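Local coordinates for mitotic checkpoint control protein kinase BUB1 (PDB 6JKK), which probably acts as an ATP-binding protein kinase at the kinetochore in the mitotic checkpoint, and is represented here by its kinase domain, at residues G141-V146 / M256-F261. Sequence-based numbering, arbitrary orientation.
Sequences GVCNKV and MHVLLF
Cys143 reaches from helix 139-150 into the flank of helix 246-261, touching Val258 and Leu259. In the C-lobe of the protein kinase fold these helices correspond to αD and αF, and they meet here through one cysteine side chain: the CA atoms of Cys143 and Leu259 are 6.4 Å apart. The thiol makes the tight part. The bond from CA to CB of Cys143 points toward 256-261, and with SG anti to the backbone N (chi1 -154°) the sulfur touches both a methyl and a carbonyl oxygen. Cys143 SG meets Leu259 CD2 at 3.8 Å, an apolar contact made by one branch alone, since Leu259 CD1 stays 6.2 Å from the sulfur. Val258 CG1 is more distant, 4.5 Å from Cys143 SG. Leu259 also leans on Val159 and Met166 of helix 156-175, the αE helix, which links this small contact to the hydrophobic core of the lobe. Val142 and Val146 turn instead to Phe335 on the C-terminal helix 325-339. The contrast is on the outer side of helix 139-150, where Asn144 is exposed to solvent and the extended Lys145 is partly so; neither side chain touches 256-261. On the packed side the sulfur lies beside the Val258 carbonyl, with Cys143 SG 3.7 Å from Val258 O and a C=O···SG angle near 109°.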
ATOM      1  N   GLY A 141     -10.185  -6.666  -4.522  1.00 16.46           N
ATOM      2  CA  GLY A 141     -10.744  -7.968  -4.839  1.00 19.90           C
ATOM      3  C   GLY A 141     -11.620  -8.508  -3.723  1.00 18.10           C
ATOM      4  O   GLY A 141     -12.677  -9.086  -3.975  1.00 19.56           O
ATOM      5  N   VAL A 142     -11.170  -8.314  -2.485  1.00 13.41           N
ATOM      6  CA  VAL A 142     -11.933  -8.713  -1.303  1.00 12.73           C
ATOM      7  C   VAL A 142     -13.220  -7.905  -1.180  1.00 16.27           C
ATOM      8  O   VAL A 142     -14.302  -8.461  -0.975  1.00 17.86           O
ATOM      9  CB  VAL A 142     -11.087  -8.531  -0.022  1.00 21.69           C
ATOM     10  CG1 VAL A 142     -11.948  -8.712   1.223  1.00 16.29           C
ATOM     11  CG2 VAL A 142      -9.927  -9.510  -0.011  1.00 21.48           C
ATOM     12  N   CYS A 143     -13.098  -6.587  -1.300  1.00 13.94           N
ATOM     13  CA  CYS A 143     -14.251  -5.687  -1.213  1.00 16.49           C
ATOM     14  C   CYS A 143     -15.334  -6.047  -2.231  1.00 19.09           C
ATOM     15  O   CYS A 143     -16.541  -6.040  -1.939  1.00 19.07           O
ATOM     16  CB  CYS A 143     -13.768  -4.263  -1.476  1.00 22.42           C
ATOM     17  SG  CYS A 143     -14.749  -2.951  -0.753  1.00 32.43           S
ATOM     18  N   ASN A 144     -14.900  -6.365  -3.439  1.00 18.30           N
ATOM     19  CA  ASN A 144     -15.830  -6.671  -4.509  1.00 17.28           C
ATOM     20  C   ASN A 144     -16.430  -8.055  -4.334  1.00 20.65           C
ATOM     21  O   ASN A 144     -17.606  -8.267  -4.616  1.00 21.37           O
ATOM     22  CB  ASN A 144     -15.132  -6.523  -5.871  1.00 22.97           C
ATOM     23  CG  ASN A 144     -14.901  -5.068  -6.244  1.00 25.05           C
ATOM     24  OD1 ASN A 144     -15.709  -4.201  -5.915  1.00 34.69           O
ATOM     25  ND2 ASN A 144     -13.796  -4.792  -6.920  1.00 30.71           N
ATOM     26  N   LYS A 145     -15.628  -8.998  -3.850  1.00 18.19           N
ATOM     27  CA  LYS A 145     -16.146 -10.339  -3.613  1.00 20.59           C
ATOM     28  C   LYS A 145     -17.213 -10.315  -2.520  1.00 21.40           C
ATOM     29  O   LYS A 145     -18.254 -10.970  -2.644  1.00 20.06           O
ATOM     30  CB  LYS A 145     -15.019 -11.310  -3.251  1.00 22.90           C
ATOM     31  CG  LYS A 145     -15.506 -12.702  -2.869  1.00 26.34           C
ATOM     32  CD  LYS A 145     -14.339 -13.667  -2.708  1.00 35.49           C
ATOM     33  CE  LYS A 145     -14.822 -15.083  -2.415  1.00 43.95           C
ATOM     34  NZ  LYS A 145     -13.686 -16.043  -2.255  1.00 47.36           N
ATOM     35  N   VAL A 146     -16.964  -9.543  -1.466  1.00 15.71           N
ATOM     36  CA  VAL A 146     -17.925  -9.414  -0.356  1.00 16.06           C
ATOM     37  C   VAL A 146     -19.251  -8.814  -0.840  1.00 18.98           C
ATOM     38  O   VAL A 146     -20.339  -9.271  -0.463  1.00 19.03           O
ATOM     39  CB  VAL A 146     -17.339  -8.556   0.782  1.00 19.76           C
ATOM     40  CG1 VAL A 146     -18.443  -8.080   1.735  1.00 24.39           C
ATOM     41  CG2 VAL A 146     -16.276  -9.337   1.542  1.00 20.74           C
ATOM     42  N   MET A 256     -10.347   3.777   2.930  1.00 16.21           N
ATOM     43  CA  MET A 256     -11.431   3.639   3.901  1.00 13.28           C
ATOM     44  C   MET A 256     -12.766   3.937   3.227  1.00 16.34           C
ATOM     45  O   MET A 256     -13.763   3.270   3.492  1.00 15.97           O
ATOM     46  CB  MET A 256     -11.232   4.582   5.091  1.00 13.88           C
ATOM     47  CG  MET A 256      -9.957   4.355   5.888  1.00 19.56           C
ATOM     48  SD  MET A 256      -9.899   5.561   7.228  1.00 19.55           S
ATOM     49  CE  MET A 256      -8.301   5.158   7.954  1.00 19.26           C
ATOM     50  N   HIS A 257     -12.772   4.932   2.342  1.00 15.34           N
ATOM     51  CA  HIS A 257     -13.985   5.335   1.628  1.00 17.39           C
ATOM     52  C   HIS A 257     -14.520   4.231   0.713  1.00 18.71           C
ATOM     53  O   HIS A 257     -15.733   4.001   0.643  1.00 19.88           O
ATOM     54  CB  HIS A 257     -13.713   6.611   0.819  1.00 19.07           C
ATOM     55  CG  HIS A 257     -14.937   7.236   0.229  1.00 19.20           C
ATOM     56  ND1 HIS A 257     -15.542   6.757  -0.913  1.00 19.14           N
ATOM     57  CD2 HIS A 257     -15.661   8.316   0.612  1.00 22.18           C
ATOM     58  CE1 HIS A 257     -16.593   7.506  -1.201  1.00 24.18           C
ATOM     59  NE2 HIS A 257     -16.688   8.459  -0.290  1.00 25.47           N
ATOM     60  N   VAL A 258     -13.619   3.560  -0.001  1.00 15.98           N
ATOM     61  CA  VAL A 258     -14.022   2.474  -0.900  1.00 20.63           C
ATOM     62  C   VAL A 258     -14.604   1.307  -0.106  1.00 17.12           C
ATOM     63  O   VAL A 258     -15.595   0.694  -0.519  1.00 17.89           O
ATOM     64  CB  VAL A 258     -12.841   1.991  -1.776  1.00 27.49           C
ATOM     65  CG1 VAL A 258     -13.260   0.822  -2.648  1.00 32.88           C
ATOM     66  CG2 VAL A 258     -12.351   3.116  -2.653  1.00 29.67           C
ATOM     67  N   LEU A 259     -13.991   1.008   1.041  1.00 14.25           N
ATOM     68  CA  LEU A 259     -14.434  -0.094   1.884  1.00 18.16           C
ATOM     69  C   LEU A 259     -15.815   0.193   2.465  1.00 17.03           C
ATOM     70  O   LEU A 259     -16.702  -0.663   2.438  1.00 17.46           O
ATOM     71  CB  LEU A 259     -13.428  -0.335   3.017  1.00 15.04           C
ATOM     72  CG  LEU A 259     -12.002  -0.721   2.611  1.00 16.38           C
ATOM     73  CD1 LEU A 259     -11.132  -0.961   3.836  1.00 17.20           C
ATOM     74  CD2 LEU A 259     -12.026  -1.953   1.744  1.00 14.38           C
ATOM     75  N   LEU A 260     -15.989   1.402   2.992  1.00 17.54           N
ATOM     76  CA  LEU A 260     -17.248   1.801   3.626  1.00 21.63           C
ATOM     77  C   LEU A 260     -18.418   1.908   2.646  1.00 23.09           C
ATOM     78  O   LEU A 260     -19.547   1.505   2.960  1.00 23.39           O
ATOM     79  CB  LEU A 260     -17.076   3.148   4.335  1.00 24.48           C
ATOM     80  CG  LEU A 260     -16.557   3.212   5.769  1.00 33.64           C
ATOM     81  CD1 LEU A 260     -16.435   4.652   6.233  1.00 32.46           C
ATOM     82  CD2 LEU A 260     -17.473   2.436   6.704  1.00 33.48           C
ATOM     83  N   PHE A 261     -18.150   2.464   1.467  1.00 23.12           N
ATOM     84  CA  PHE A 261     -19.223   2.903   0.587  1.00 23.32           C
ATOM     85  C   PHE A 261     -19.313   2.149  -0.740  1.00 26.13           C
ATOM     86  O   PHE A 261     -20.312   2.261  -1.454  1.00 28.69           O
ATOM     87  CB  PHE A 261     -19.124   4.421   0.352  1.00 21.30           C
ATOM     88  CG  PHE A 261     -19.205   5.238   1.618  1.00 24.53           C
ATOM     89  CD1 PHE A 261     -20.316   5.138   2.453  1.00 31.98           C
ATOM     90  CD2 PHE A 261     -18.181   6.110   1.965  1.00 25.30           C
ATOM     91  CE1 PHE A 261     -20.398   5.887   3.621  1.00 38.41           C
ATOM     92  CE2 PHE A 261     -18.251   6.863   3.127  1.00 29.29           C
ATOM     93  CZ  PHE A 261     -19.359   6.751   3.960  1.00 34.76           C
TER